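Local coordinates for protein carbohydrate esterase family 2 (CE2) (Chaetomium olivicolor, PDB 4XVH) that probably removes acetyl groups from xylan-type polysaccharides, as a carbohydrate esterase of family 2 that joins a jelly-roll carbohydrate-binding domain to an SGNH-type hydrolase domain, at residues 206-211 / 247-252; 110-115 / 152-157; 231-236 / 282-287; 290-295 / 317-322. All blocks are in the same frame, centred on the assembly; numbering follows the deposited sequence.

Contact 1: residues 206-211 / 247-252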
loop_
_atom_site.group_PDB
_atom_site.type_symbol
_atom_site.label_atom_id
_atom_site.label_comp_id
_atom_site.label_asym_id
_atom_site.label_seq_id
_atom_site.Cartn_x
_atom_site.Cartn_y
_atom_site.Cartn_z
ATOM N N ASP A 206 -14.684 -0.120 -4.662
ATOM C CA ASP A 206 -15.365 -1.258 -5.244
ATOM C C ASP A 206 -14.795 -2.549 -4.694
ATOM O O ASP A 206 -15.495 -3.573 -4.584
ATOM C CB ASP A 206 -15.208 -1.262 -6.755
ATOM C CG ASP A 206 -15.671 0.014 -7.378
ATOM O OD1 ASP A 206 -16.856 0.077 -7.750
ATOM O OD2 ASP A 206 -14.853 0.943 -7.521
ATOM N N ALA A 207 -13.510 -2.484 -4.365
ATOM C CA ALA A 207 -12.787 -3.648 -3.898
ATOM C C ALA A 207 -11.879 -3.242 -2.755
ATOM O O ALA A 207 -11.284 -2.162 -2.787
ATOM C CB ALA A 207 -11.960 -4.257 -5.031
ATOM N N VAL A 208 -11.763 -4.134 -1.772
ATOM C CA VAL A 208 -10.877 -3.962 -0.640
ATOM C C VAL A 208 -10.017 -5.204 -0.529
ATOM O O VAL A 208 -10.539 -6.331 -0.388
ATOM C CB VAL A 208 -11.639 -3.751 0.662
ATOM C CG1 VAL A 208 -10.671 -3.784 1.881
ATOM C CG2 VAL A 208 -12.414 -2.424 0.603
ATOM N N VAL A 209 -8.709 -4.975 -0.624
ATOM C CA VAL A 209 -7.702 -6.028 -0.621
ATOM C C VAL A 209 -7.021 -6.067 0.739
ATOM O O VAL A 209 -6.564 -5.029 1.238
ATOM C CB VAL A 209 -6.636 -5.806 -1.709
ATOM C CG1 VAL A 209 -5.578 -6.929 -1.628
ATOM C CG2 VAL A 209 -7.302 -5.751 -3.109
ATOM N N ILE A 210 -7.015 -7.231 1.375
ATOM C CA ILE A 210 -6.377 -7.314 2.685
ATOM C C ILE A 210 -5.327 -8.404 2.682
ATOM O O ILE A 210 -5.648 -9.551 2.401
ATOM C CB ILE A 210 -7.395 -7.596 3.800
ATOM C CG1 ILE A 210 -8.454 -6.481 3.828
ATOM C CG2 ILE A 210 -6.657 -7.746 5.148
ATOM C CD1 ILE A 210 -9.649 -6.791 4.674
ATOM N N ASN A 211 -4.093 -8.040 3.037
ATOM C CA ASN A 211 -2.989 -8.987 3.104
ATOM C C ASN A 211 -2.267 -8.869 4.452
ATOM O O ASN A 211 -1.320 -8.090 4.608
ATOM C CB ASN A 211 -2.035 -8.721 1.941
ATOM C CG ASN A 211 -0.872 -9.706 1.871
ATOM O OD1 ASN A 211 -0.537 -10.401 2.833
ATOM N ND2 ASN A 211 -0.220 -9.724 0.719
ATOM N N PRO A 247 -20.339 -0.937 2.489
ATOM C CA PRO A 247 -21.126 -2.177 2.551
ATOM C C PRO A 247 -21.185 -2.956 1.238
ATOM O O PRO A 247 -21.426 -4.162 1.262
ATOM C CB PRO A 247 -22.528 -1.687 2.926
ATOM C CG PRO A 247 -22.554 -0.277 2.491
ATOM C CD PRO A 247 -21.167 0.265 2.644
ATOM N N ARG A 248 -21.001 -2.281 0.113
ATOM C CA ARG A 248 -21.126 -2.959 -1.176
ATOM C C ARG A 248 -19.774 -3.474 -1.692
ATOM O O ARG A 248 -19.708 -4.072 -2.748
ATOM C CB ARG A 248 -21.732 -2.020 -2.220
ATOM C CG ARG A 248 -23.176 -1.561 -1.945
ATOM C CD ARG A 248 -23.577 -0.415 -2.906
ATOM N NE ARG A 248 -22.793 0.815 -2.698
ATOM C CZ ARG A 248 -21.740 1.203 -3.430
ATOM N NH1 ARG A 248 -21.300 0.461 -4.452
ATOM N NH2 ARG A 248 -21.113 2.342 -3.135
ATOM N N ALA A 249 -18.686 -3.219 -0.985
ATOM C CA ALA A 249 -17.385 -3.608 -1.549
ATOM C C ALA A 249 -17.209 -5.118 -1.559
ATOM O O ALA A 249 -17.721 -5.804 -0.666
ATOM C CB ALA A 249 -16.242 -2.973 -0.752
ATOM N N HIS A 250 -16.466 -5.633 -2.541
ATOM C CA HIS A 250 -15.979 -7.004 -2.461
ATOM C C HIS A 250 -14.629 -7.027 -1.752
ATOM O O HIS A 250 -13.823 -6.102 -1.906
ATOM C CB HIS A 250 -15.857 -7.633 -3.845
ATOM C CG HIS A 250 -17.182 -8.015 -4.429
ATOM N ND1 HIS A 250 -17.523 -9.317 -4.719
ATOM C CD2 HIS A 250 -18.262 -7.264 -4.752
ATOM C CE1 HIS A 250 -18.762 -9.356 -5.186
ATOM N NE2 HIS A 250 -19.225 -8.120 -5.235
ATOM N N PHE A 251 -14.386 -8.083 -0.975
ATOM C CA PHE A 251 -13.146 -8.173 -0.208
ATOM C C PHE A 251 -12.275 -9.318 -0.728
ATOM O O PHE A 251 -12.776 -10.434 -0.994
ATOM C CB PHE A 251 -13.470 -8.354 1.292
ATOM C CG PHE A 251 -14.059 -7.116 1.917
ATOM C CD1 PHE A 251 -15.376 -6.764 1.657
ATOM C CD2 PHE A 251 -13.262 -6.268 2.687
ATOM C CE1 PHE A 251 -15.932 -5.624 2.195
ATOM C CE2 PHE A 251 -13.782 -5.119 3.233
ATOM C CZ PHE A 251 -15.128 -4.779 2.980
ATOM N N PHE A 252 -10.979 -9.037 -0.849
ATOM C CA PHE A 252 -9.999 -9.963 -1.393
ATOM C C PHE A 252 -8.939 -10.224 -0.333
ATOM O O PHE A 252 -8.104 -9.357 -0.032
ATOM C CB PHE A 252 -9.424 -9.393 -2.701
ATOM C CG PHE A 252 -10.493 -9.239 -3.755
ATOM C CD1 PHE A 252 -11.286 -8.089 -3.789
ATOM C CD2 PHE A 252 -10.826 -10.300 -4.591
ATOM C CE1 PHE A 252 -12.340 -7.960 -4.692
ATOM C CE2 PHE A 252 -11.905 -10.162 -5.525
ATOM C CZ PHE A 252 -12.639 -8.987 -5.565
HETATM O O HOH W 1 -18.167 -3.563 -5.307
#
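F252, V208 and F251 give up most of the surface where strand 207-211 runs parallel to strand 250-254. V208 and F251 are partners in register and point the same way from the sheet, lying side by side. The CB of V208 approaches the ring obliquely, 3.6 Å from CD2 of F251, and V208 CG1 is equally close to F251 CE2. With chi1 at 172°, CG1 of V208 stands anti to its own nitrogen, while CG2 reaches back to the CB of A249. A beta-branched valine suits this place, being stiff and broad enough to pack along the CD2-CE2 bond of F251; an alanine here would probably leave that part of the ring and the methyl of A249 without much of their packing. F252 leaves by the other face, where its CE1 rests 3.7 Å from the CB of A207, a residue small enough to let the F252 ring come this near strand 207-211. Between these two layers the backbones pair in parallel: V208 N bonds to H250 O at 2.9 Å and F252 N to V208 O at 2.8 Å. A water bridges D206 O and R248 O at the start. On the face of V208 and F251, helix 228-243 covers the sheet through V239 and I242; on that of F252, helix 309-327 does so through I323 and A326. Strand 111-116 flanks 207-211 on its other edge.

Contact 2: residues 110-115 / 152-157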
loop_
_atom_site.group_PDB
_atom_site.type_symbol
_atom_site.label_atom_id
_atom_site.label_comp_id
_atom_site.label_asym_id
_atom_site.label_seq_id
_atom_site.Cartn_x
_atom_site.Cartn_y
_atom_site.Cartn_z
ATOM N N ARG A 110 -13.349 3.509 -10.994
ATOM C CA ARG A 110 -13.049 2.322 -10.193
ATOM C C ARG A 110 -12.095 2.667 -9.055
ATOM O O ARG A 110 -11.162 3.435 -9.255
ATOM C CB ARG A 110 -12.433 1.221 -11.047
ATOM C CG ARG A 110 -13.369 0.720 -12.144
ATOM C CD ARG A 110 -12.621 -0.270 -13.037
ATOM N NE ARG A 110 -13.553 -0.806 -14.042
ATOM C CZ ARG A 110 -13.177 -1.591 -15.047
ATOM N NH1 ARG A 110 -11.893 -1.957 -15.146
ATOM N NH2 ARG A 110 -14.094 -2.023 -15.928
ATOM N N GLN A 111 -12.334 2.114 -7.873
ATOM C CA GLN A 111 -11.527 2.497 -6.697
ATOM C C GLN A 111 -11.236 1.273 -5.848
ATOM O O GLN A 111 -12.145 0.455 -5.592
ATOM C CB GLN A 111 -12.271 3.558 -5.834
ATOM C CG GLN A 111 -12.613 4.875 -6.583
ATOM C CD GLN A 111 -13.437 5.849 -5.720
ATOM O OE1 GLN A 111 -14.179 5.421 -4.849
ATOM N NE2 GLN A 111 -13.286 7.160 -5.956
ATOM N N ILE A 112 -10.003 1.165 -5.359
ATOM C CA ILE A 112 -9.589 -0.022 -4.614
ATOM C C ILE A 112 -8.760 0.340 -3.372
ATOM O O ILE A 112 -7.780 1.087 -3.479
ATOM C CB ILE A 112 -8.746 -0.954 -5.537
ATOM C CG1 ILE A 112 -9.576 -1.445 -6.743
ATOM C CG2 ILE A 112 -8.180 -2.113 -4.774
ATOM C CD1 ILE A 112 -8.762 -2.361 -7.695
ATOM N N ASP A 113 -9.120 -0.207 -2.216
ATOM C CA ASP A 113 -8.260 -0.112 -1.029
ATOM C C ASP A 113 -7.343 -1.333 -0.954
ATOM O O ASP A 113 -7.776 -2.463 -1.205
ATOM C CB ASP A 113 -9.078 -0.046 0.262
ATOM C CG ASP A 113 -9.503 1.379 0.623
ATOM O OD1 ASP A 113 -9.351 2.276 -0.234
ATOM O OD2 ASP A 113 -10.010 1.598 1.751
ATOM N N ILE A 114 -6.087 -1.106 -0.573
ATOM C CA ILE A 114 -5.160 -2.206 -0.355
ATOM C C ILE A 114 -4.571 -2.093 1.041
ATOM O O ILE A 114 -3.893 -1.127 1.339
ATOM C CB ILE A 114 -4.042 -2.181 -1.383
ATOM C CG1 ILE A 114 -4.642 -1.896 -2.785
ATOM C CG2 ILE A 114 -3.253 -3.491 -1.323
ATOM C CD1 ILE A 114 -3.736 -1.141 -3.712
ATOM N N ILE A 115 -4.842 -3.071 1.899
ATOM C CA ILE A 115 -4.500 -2.942 3.314
ATOM C C ILE A 115 -3.527 -4.052 3.694
ATOM O O ILE A 115 -3.816 -5.213 3.418
ATOM C CB ILE A 115 -5.746 -3.051 4.207
ATOM C CG1 ILE A 115 -6.809 -2.014 3.786
ATOM C CG2 ILE A 115 -5.339 -2.907 5.695
ATOM C CD1 ILE A 115 -8.244 -2.339 4.301
ATOM N N LEU A 152 -6.473 -2.656 -13.767
ATOM C CA LEU A 152 -7.938 -2.487 -13.785
ATOM C C LEU A 152 -8.324 -1.029 -14.061
ATOM O O LEU A 152 -9.502 -0.691 -14.079
ATOM C CB LEU A 152 -8.532 -2.927 -12.451
ATOM C CG LEU A 152 -8.261 -4.418 -12.157
ATOM C CD1 LEU A 152 -8.697 -4.729 -10.754
ATOM C CD2 LEU A 152 -8.997 -5.274 -13.190
ATOM N N GLY A 153 -7.338 -0.171 -14.267
ATOM C CA GLY A 153 -7.634 1.222 -14.517
ATOM C C GLY A 153 -8.263 1.885 -13.285
ATOM O O GLY A 153 -9.029 2.842 -13.434
ATOM N N ALA A 154 -7.940 1.394 -12.085
ATOM C CA ALA A 154 -8.564 1.921 -10.871
ATOM C C ALA A 154 -7.659 2.849 -10.058
ATOM O O ALA A 154 -6.459 2.622 -9.969
ATOM C CB ALA A 154 -9.025 0.783 -9.966
ATOM N N ASP A 155 -8.259 3.876 -9.448
ATOM C CA ASP A 155 -7.575 4.626 -8.395
ATOM C C ASP A 155 -7.418 3.690 -7.201
ATOM O O ASP A 155 -8.158 2.699 -7.057
ATOM C CB ASP A 155 -8.370 5.891 -7.991
ATOM C CG ASP A 155 -7.898 7.134 -8.732
ATOM O OD1 ASP A 155 -6.756 7.138 -9.235
ATOM O OD2 ASP A 155 -8.665 8.102 -8.833
ATOM N N TYR A 156 -6.475 3.985 -6.324
ATOM C CA TYR A 156 -6.302 3.098 -5.186
ATOM C C TYR A 156 -5.871 3.908 -3.957
ATOM O O TYR A 156 -5.491 5.091 -4.056
ATOM C CB TYR A 156 -5.287 1.982 -5.497
ATOM C CG TYR A 156 -3.948 2.518 -5.953
ATOM C CD1 TYR A 156 -2.964 2.847 -5.029
ATOM C CD2 TYR A 156 -3.665 2.703 -7.312
ATOM C CE1 TYR A 156 -1.734 3.336 -5.428
ATOM C CE2 TYR A 156 -2.433 3.200 -7.718
ATOM C CZ TYR A 156 -1.475 3.501 -6.764
ATOM O OH TYR A 156 -0.247 3.990 -7.124
ATOM N N SER A 157 -5.983 3.263 -2.811
ATOM C CA SER A 157 -5.504 3.783 -1.552
ATOM C C SER A 157 -4.810 2.652 -0.819
ATOM O O SER A 157 -5.432 1.619 -0.539
ATOM C CB SER A 157 -6.651 4.328 -0.699
ATOM O OG SER A 157 -6.137 4.798 0.522
HETATM O O HOH W 2 -11.896 3.309 -13.687
HETATM O O HOH W 3 -11.196 7.951 -8.225
#
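R110 and L152 meet through a polar bond: the arginine's NH1 donates to the L152 carbonyl oxygen at 2.9 Å, with the oxygen tilted 17° from the guanidinium plane. Extended from CG to NE, the R110 chain reaches this carbonyl at the end of helix 144-151, and its CD also lies beside the oxygen. A long cationic side chain suits a carbonyl at a helix C-terminus, where the dipole probably makes the oxygen more attractive to positive charge. A leucine in its place would probably leave L152 O without this donor and W329 without its cation-pi partner. G153, with positive phi, ends the helix in a Schellman motif, a turn that glycine enters readily.

Backbone bonds join the strands in parallel register. D155 N donates to R110 O, I112 N to D155 O, S157 N to I112 O and I114 N to S157 O, the last at 2.8 Å. Waters extend the polar network, one between R110 N and G153 O, another between Q111 NE2 and D155 OD2. Beyond the two segments, Q111 OE1 accepts from S204 N and D155 pairs with R3 in a salt bridge.

The apolar contacts lie on one face. I112 CD1 sits 3.9 Å from both L152 CD1 and A154 CB, while I114 CD1 touches Y156 CB at 3.9 Å. A154, with only a methyl, lets the end of I112 come near and also meets R110 CB at 3.6 Å. Strand 111-116, helix 144-151 and strand 155-160 form a beta-alpha-beta unit, as expected of the Rossmann-like fold of SGNH hydrolases.

Contact 3: residues 231-236 / 282-287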
loop_
_atom_site.group_PDB
_atom_site.type_symbol
_atom_site.label_atom_id
_atom_site.label_comp_id
_atom_site.label_asym_id
_atom_site.label_seq_id
_atom_site.Cartn_x
_atom_site.Cartn_y
_atom_site.Cartn_z
ATOM N N TYR A 231 -7.291 -15.326 15.092
ATOM C CA TYR A 231 -6.889 -14.715 13.807
ATOM C C TYR A 231 -8.081 -14.716 12.829
ATOM O O TYR A 231 -8.432 -13.692 12.219
ATOM C CB TYR A 231 -5.695 -15.470 13.230
ATOM C CG TYR A 231 -5.259 -15.065 11.830
ATOM C CD1 TYR A 231 -4.615 -13.852 11.596
ATOM C CD2 TYR A 231 -5.459 -15.926 10.761
ATOM C CE1 TYR A 231 -4.217 -13.494 10.315
ATOM C CE2 TYR A 231 -5.077 -15.584 9.477
ATOM C CZ TYR A 231 -4.450 -14.385 9.246
ATOM O OH TYR A 231 -4.066 -14.082 7.954
ATOM N N THR A 232 -8.727 -15.869 12.726
ATOM C CA THR A 232 -9.922 -16.024 11.902
ATOM C C THR A 232 -11.038 -15.063 12.327
ATOM O O THR A 232 -11.623 -14.361 11.494
ATOM C CB THR A 232 -10.448 -17.464 11.999
ATOM O OG1 THR A 232 -9.394 -18.387 11.703
ATOM C CG2 THR A 232 -11.620 -17.681 11.036
ATOM N N ASP A 233 -11.355 -15.079 13.627
ATOM C CA ASP A 233 -12.413 -14.226 14.163
ATOM C C ASP A 233 -12.121 -12.750 13.864
ATOM O O ASP A 233 -13.027 -11.988 13.544
ATOM C CB ASP A 233 -12.567 -14.410 15.675
ATOM C CG ASP A 233 -13.210 -15.747 16.075
ATOM O OD1 ASP A 233 -13.744 -16.472 15.211
ATOM O OD2 ASP A 233 -13.180 -16.060 17.295
ATOM N N ALA A 234 -10.854 -12.348 13.996
ATOM C CA ALA A 234 -10.453 -10.968 13.771
ATOM C C ALA A 234 -10.552 -10.565 12.316
ATOM O O ALA A 234 -10.856 -9.402 11.989
ATOM C CB ALA A 234 -9.035 -10.749 14.240
ATOM N N MET A 235 -10.229 -11.506 11.439
ATOM C CA MET A 235 -10.339 -11.246 10.006
ATOM C C MET A 235 -11.819 -10.969 9.654
ATOM O O MET A 235 -12.124 -10.030 8.940
ATOM C CB MET A 235 -9.795 -12.431 9.210
ATOM C CG MET A 235 -9.800 -12.215 7.702
ATOM S SD MET A 235 -8.573 -10.960 7.151
ATOM C CE MET A 235 -7.028 -11.896 7.160
ATOM N N VAL A 236 -12.728 -11.778 10.191
ATOM C CA VAL A 236 -14.150 -11.550 9.953
ATOM C C VAL A 236 -14.565 -10.176 10.500
ATOM O O VAL A 236 -15.177 -9.372 9.799
ATOM C CB VAL A 236 -14.994 -12.674 10.577
ATOM C CG1 VAL A 236 -16.481 -12.315 10.558
ATOM C CG2 VAL A 236 -14.734 -13.987 9.824
ATOM N N VAL A 282 -13.538 -16.305 4.867
ATOM C CA VAL A 282 -14.287 -16.064 3.630
ATOM C C VAL A 282 -15.638 -16.759 3.667
ATOM O O VAL A 282 -16.655 -16.161 3.345
ATOM C CB VAL A 282 -13.496 -16.525 2.396
ATOM C CG1 VAL A 282 -14.408 -16.608 1.155
ATOM C CG2 VAL A 282 -12.319 -15.589 2.166
ATOM N N SER A 283 -15.656 -18.011 4.104
ATOM C CA SER A 283 -16.915 -18.742 4.255
ATOM C C SER A 283 -17.895 -18.018 5.207
ATOM O O SER A 283 -19.087 -17.909 4.911
ATOM C CB SER A 283 -16.626 -20.159 4.746
ATOM O OG SER A 283 -17.805 -20.948 4.804
ATOM N N ARG A 284 -17.398 -17.494 6.329
ATOM C CA ARG A 284 -18.271 -16.798 7.273
ATOM C C ARG A 284 -18.759 -15.452 6.703
ATOM O O ARG A 284 -19.859 -14.995 7.031
ATOM C CB ARG A 284 -17.573 -16.571 8.624
ATOM C CG ARG A 284 -16.942 -17.826 9.256
ATOM C CD ARG A 284 -17.213 -17.945 10.748
ATOM N NE ARG A 284 -16.771 -16.814 11.568
ATOM C CZ ARG A 284 -15.745 -16.854 12.423
ATOM N NH1 ARG A 284 -15.033 -17.969 12.579
ATOM N NH2 ARG A 284 -15.427 -15.773 13.124
ATOM N N LEU A 285 -17.961 -14.836 5.832
ATOM C CA LEU A 285 -18.285 -13.489 5.357
ATOM C C LEU A 285 -19.290 -13.471 4.212
ATOM O O LEU A 285 -19.953 -12.468 3.978
ATOM C CB LEU A 285 -17.008 -12.768 4.926
ATOM C CG LEU A 285 -16.119 -12.322 6.083
ATOM C CD1 LEU A 285 -14.711 -11.941 5.558
ATOM C CD2 LEU A 285 -16.749 -11.178 6.877
ATOM N N GLY A 286 -19.384 -14.569 3.485
ATOM C CA GLY A 286 -20.333 -14.647 2.391
ATOM C C GLY A 286 -19.775 -14.296 1.020
ATOM O O GLY A 286 -18.558 -14.207 0.798
ATOM N N ALA A 287 -20.704 -14.073 0.100
ATOM C CA ALA A 287 -20.409 -14.006 -1.320
ATOM C C ALA A 287 -19.537 -12.806 -1.749
ATOM O O ALA A 287 -18.917 -12.845 -2.808
ATOM C CB ALA A 287 -21.739 -14.011 -2.115
#
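R284 bends at chi2 (-136°) and again at chi3 (-57°), which brings its guanidinium back across to helix 228-243 and to D233, whose CG stands anti to its own carbonyl carbon. There NH2 of R284 donates to OD1 of D233 at 2.8 Å, completing a salt bridge, and NH1 adds a weak bond to the same oxygen at 3.3 Å. The oxygen lies in the guanidinium plane, but the arginine meets it on the anti side of the carboxylate, and the two flat groups are turned 59° apart. Long, flexible and charged, arginine suits the solvent-facing margin of the helix pair, where it must reach across to the aspartate. V236 fills in below: its CG2 packs over one face of the guanidinium, 3.8 Å from R284 NH2, while T232 CG2 lies near NH1. V236 CG1 also slides past L285, meeting its CD2 at 3.9 Å; here two branched aliphatic chains form the apolar part of the interface. G286, at backbone angles where a CB would collide with the preceding carbonyl oxygen, ends helix 270-285 just beyond. Salt bridge and apolar contact thus join helices 228-243 and 270-285, with strand 250-254 beneath them, where L253 receives M235, V282 and L285.

Contact 4: residues 290-295 / 317-322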
loop_
_atom_site.group_PDB
_atom_site.type_symbol
_atom_site.label_atom_id
_atom_site.label_comp_id
_atom_site.label_asym_id
_atom_site.label_seq_id
_atom_site.Cartn_x
_atom_site.Cartn_y
_atom_site.Cartn_z
ATOM N N HIS A 290 -13.621 -13.013 -0.900
ATOM C CA HIS A 290 -12.941 -13.873 -1.858
ATOM C C HIS A 290 -11.552 -14.193 -1.371
ATOM O O HIS A 290 -10.805 -13.272 -0.995
ATOM C CB HIS A 290 -12.848 -13.180 -3.224
ATOM C CG HIS A 290 -14.157 -12.657 -3.719
ATOM N ND1 HIS A 290 -15.013 -13.415 -4.491
ATOM C CD2 HIS A 290 -14.763 -11.461 -3.543
ATOM C CE1 HIS A 290 -16.103 -12.710 -4.756
ATOM N NE2 HIS A 290 -15.964 -11.512 -4.209
ATOM N N PHE A 291 -11.175 -15.474 -1.429
ATOM C CA PHE A 291 -9.788 -15.858 -1.116
ATOM C C PHE A 291 -8.912 -15.766 -2.348
ATOM O O PHE A 291 -9.293 -16.208 -3.439
ATOM C CB PHE A 291 -9.716 -17.289 -0.545
ATOM C CG PHE A 291 -8.331 -17.919 -0.645
ATOM C CD1 PHE A 291 -7.303 -17.500 0.176
ATOM C CD2 PHE A 291 -8.073 -18.950 -1.571
ATOM C CE1 PHE A 291 -6.015 -18.087 0.071
ATOM C CE2 PHE A 291 -6.815 -19.547 -1.656
ATOM C CZ PHE A 291 -5.798 -19.115 -0.833
ATOM N N VAL A 292 -7.738 -15.166 -2.196
ATOM C CA VAL A 292 -6.837 -15.053 -3.330
ATOM C C VAL A 292 -5.498 -15.655 -2.886
ATOM O O VAL A 292 -4.885 -15.197 -1.921
ATOM C CB VAL A 292 -6.672 -13.561 -3.802
ATOM C CG1 VAL A 292 -5.603 -13.463 -4.911
ATOM C CG2 VAL A 292 -8.024 -12.977 -4.255
ATOM N N ASP A 293 -5.053 -16.702 -3.575
ATOM C CA ASP A 293 -3.816 -17.379 -3.194
ATOM C C ASP A 293 -2.587 -16.620 -3.657
ATOM O O ASP A 293 -2.597 -16.032 -4.727
ATOM C CB ASP A 293 -3.792 -18.795 -3.770
ATOM C CG ASP A 293 -2.621 -19.591 -3.291
ATOM O OD1 ASP A 293 -2.356 -19.642 -2.059
ATOM O OD2 ASP A 293 -1.955 -20.181 -4.164
ATOM N N TRP A 294 -1.544 -16.624 -2.829
ATOM C CA TRP A 294 -0.237 -16.137 -3.218
ATOM C C TRP A 294 0.769 -17.229 -2.841
ATOM O O TRP A 294 1.137 -17.392 -1.674
ATOM C CB TRP A 294 0.095 -14.793 -2.538
ATOM C CG TRP A 294 1.253 -14.053 -3.163
ATOM C CD1 TRP A 294 2.180 -14.557 -4.036
ATOM C CD2 TRP A 294 1.585 -12.659 -2.977
ATOM N NE1 TRP A 294 3.074 -13.555 -4.410
ATOM C CE2 TRP A 294 2.729 -12.387 -3.774
ATOM C CE3 TRP A 294 1.018 -11.618 -2.218
ATOM C CZ2 TRP A 294 3.329 -11.109 -3.836
ATOM C CZ3 TRP A 294 1.609 -10.346 -2.276
ATOM C CH2 TRP A 294 2.759 -10.112 -3.086
ATOM N N PRO A 295 1.170 -18.028 -3.832
ATOM C CA PRO A 295 2.073 -19.150 -3.561
ATOM C C PRO A 295 3.364 -18.653 -2.904
ATOM O O PRO A 295 3.860 -17.569 -3.234
ATOM C CB PRO A 295 2.341 -19.741 -4.941
ATOM C CG PRO A 295 1.213 -19.293 -5.791
ATOM C CD PRO A 295 0.748 -17.962 -5.242
ATOM N N GLU A 317 -0.962 -9.695 -11.396
ATOM C CA GLU A 317 -1.802 -10.266 -12.466
ATOM C C GLU A 317 -2.871 -11.182 -11.911
ATOM O O GLU A 317 -4.032 -11.137 -12.326
ATOM C CB GLU A 317 -0.951 -11.058 -13.461
ATOM C CG GLU A 317 -0.628 -10.281 -14.692
ATOM C CD GLU A 317 -1.893 -9.836 -15.465
ATOM O OE1 GLU A 317 -2.701 -10.697 -15.926
ATOM O OE2 GLU A 317 -2.070 -8.603 -15.600
ATOM N N VAL A 318 -2.476 -12.043 -10.982
ATOM C CA VAL A 318 -3.450 -12.926 -10.344
ATOM C C VAL A 318 -4.564 -12.097 -9.687
ATOM O O VAL A 318 -5.753 -12.376 -9.842
ATOM C CB VAL A 318 -2.783 -13.820 -9.283
ATOM C CG1 VAL A 318 -3.818 -14.460 -8.375
ATOM C CG2 VAL A 318 -1.897 -14.884 -9.965
ATOM N N LEU A 319 -4.171 -11.072 -8.942
ATOM C CA LEU A 319 -5.155 -10.298 -8.196
ATOM C C LEU A 319 -6.023 -9.457 -9.125
ATOM O O LEU A 319 -7.247 -9.355 -8.930
ATOM C CB LEU A 319 -4.444 -9.423 -7.157
ATOM C CG LEU A 319 -5.342 -8.493 -6.353
ATOM C CD1 LEU A 319 -6.399 -9.300 -5.570
ATOM C CD2 LEU A 319 -4.451 -7.583 -5.437
ATOM N N ALA A 320 -5.417 -8.877 -10.157
ATOM C CA ALA A 320 -6.213 -8.134 -11.120
ATOM C C ALA A 320 -7.324 -9.015 -11.719
ATOM O O ALA A 320 -8.490 -8.590 -11.821
ATOM C CB ALA A 320 -5.328 -7.570 -12.225
ATOM N N LYS A 321 -6.978 -10.241 -12.124
ATOM C CA LYS A 321 -7.988 -11.119 -12.715
ATOM C C LYS A 321 -9.084 -11.498 -11.696
ATOM O O LYS A 321 -10.257 -11.624 -12.042
ATOM C CB LYS A 321 -7.352 -12.412 -13.262
ATOM C CG LYS A 321 -6.398 -12.242 -14.454
ATOM C CD LYS A 321 -6.037 -13.626 -14.970
ATOM C CE LYS A 321 -4.823 -13.638 -15.861
ATOM N NZ LYS A 321 -4.318 -15.072 -16.000
ATOM N N ALA A 322 -8.680 -11.732 -10.458
ATOM C CA ALA A 322 -9.629 -12.157 -9.427
ATOM C C ALA A 322 -10.631 -11.043 -9.106
ATOM O O ALA A 322 -11.799 -11.312 -8.871
ATOM C CB ALA A 322 -8.887 -12.564 -8.183
#
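Strand 290-292 and the 317-322 part of helix 309-327 run nearly antiparallel, their axes 161° apart and 9.9 Å away at closest approach, a spacing usual for a helix packed on a sheet. This is the alpha/beta layering of the SGNH hydrolase fold: the last strand, at one edge of the parallel sheet, is followed by the C-terminal helix, which turns back over it. V292 carries most of the contact on the strand side, its two methyls meeting different residues of the helix. With chi1 at 174°, CG1 is held anti to the backbone nitrogen and meets CG1 of V318 at 4.0 Å, the two valines sliding past each other in opposite directions. V292 CG2 meets the CB of A322, one turn on, at 4.0 Å, and L319 more distantly. A short, branched valine fits between helical positions one turn apart, and A322, having a single methyl, lets the helix come close. F252 and L254 of the neighbouring strand flank V292 as well. D293, by contrast, sends its carboxylate to N255 and offers the helix little but its backbone, its carbonyl oxygen O lying 4.2 Å from V318 CG1.

Contacts 1 and 2 pair strands of one parallel sheet, and contact 4 packs its edge strand 289-292 against helix 309-327. Contacts 1 and 2, centred 10 Å apart, adjoin where strands 111-116 and 207-211 are neighbours, through probable hydrogen bonds V209 N to D113 O and V209 O to I115 N, each 2.7 Å. Contact 4 adjoins contact 1 through a hydrogen bond between H250 ND1 and H290 NE2, also 2.7 Å, and reaches contact 2 where A320 O meets L152 CD2. Contact 3 lies on the helical layer, its centre about 13 Å from that of contact 1. The bound polyether, in a pocket including S118, N215 and H306, is about 13 Å from the side chains of I210 and I114.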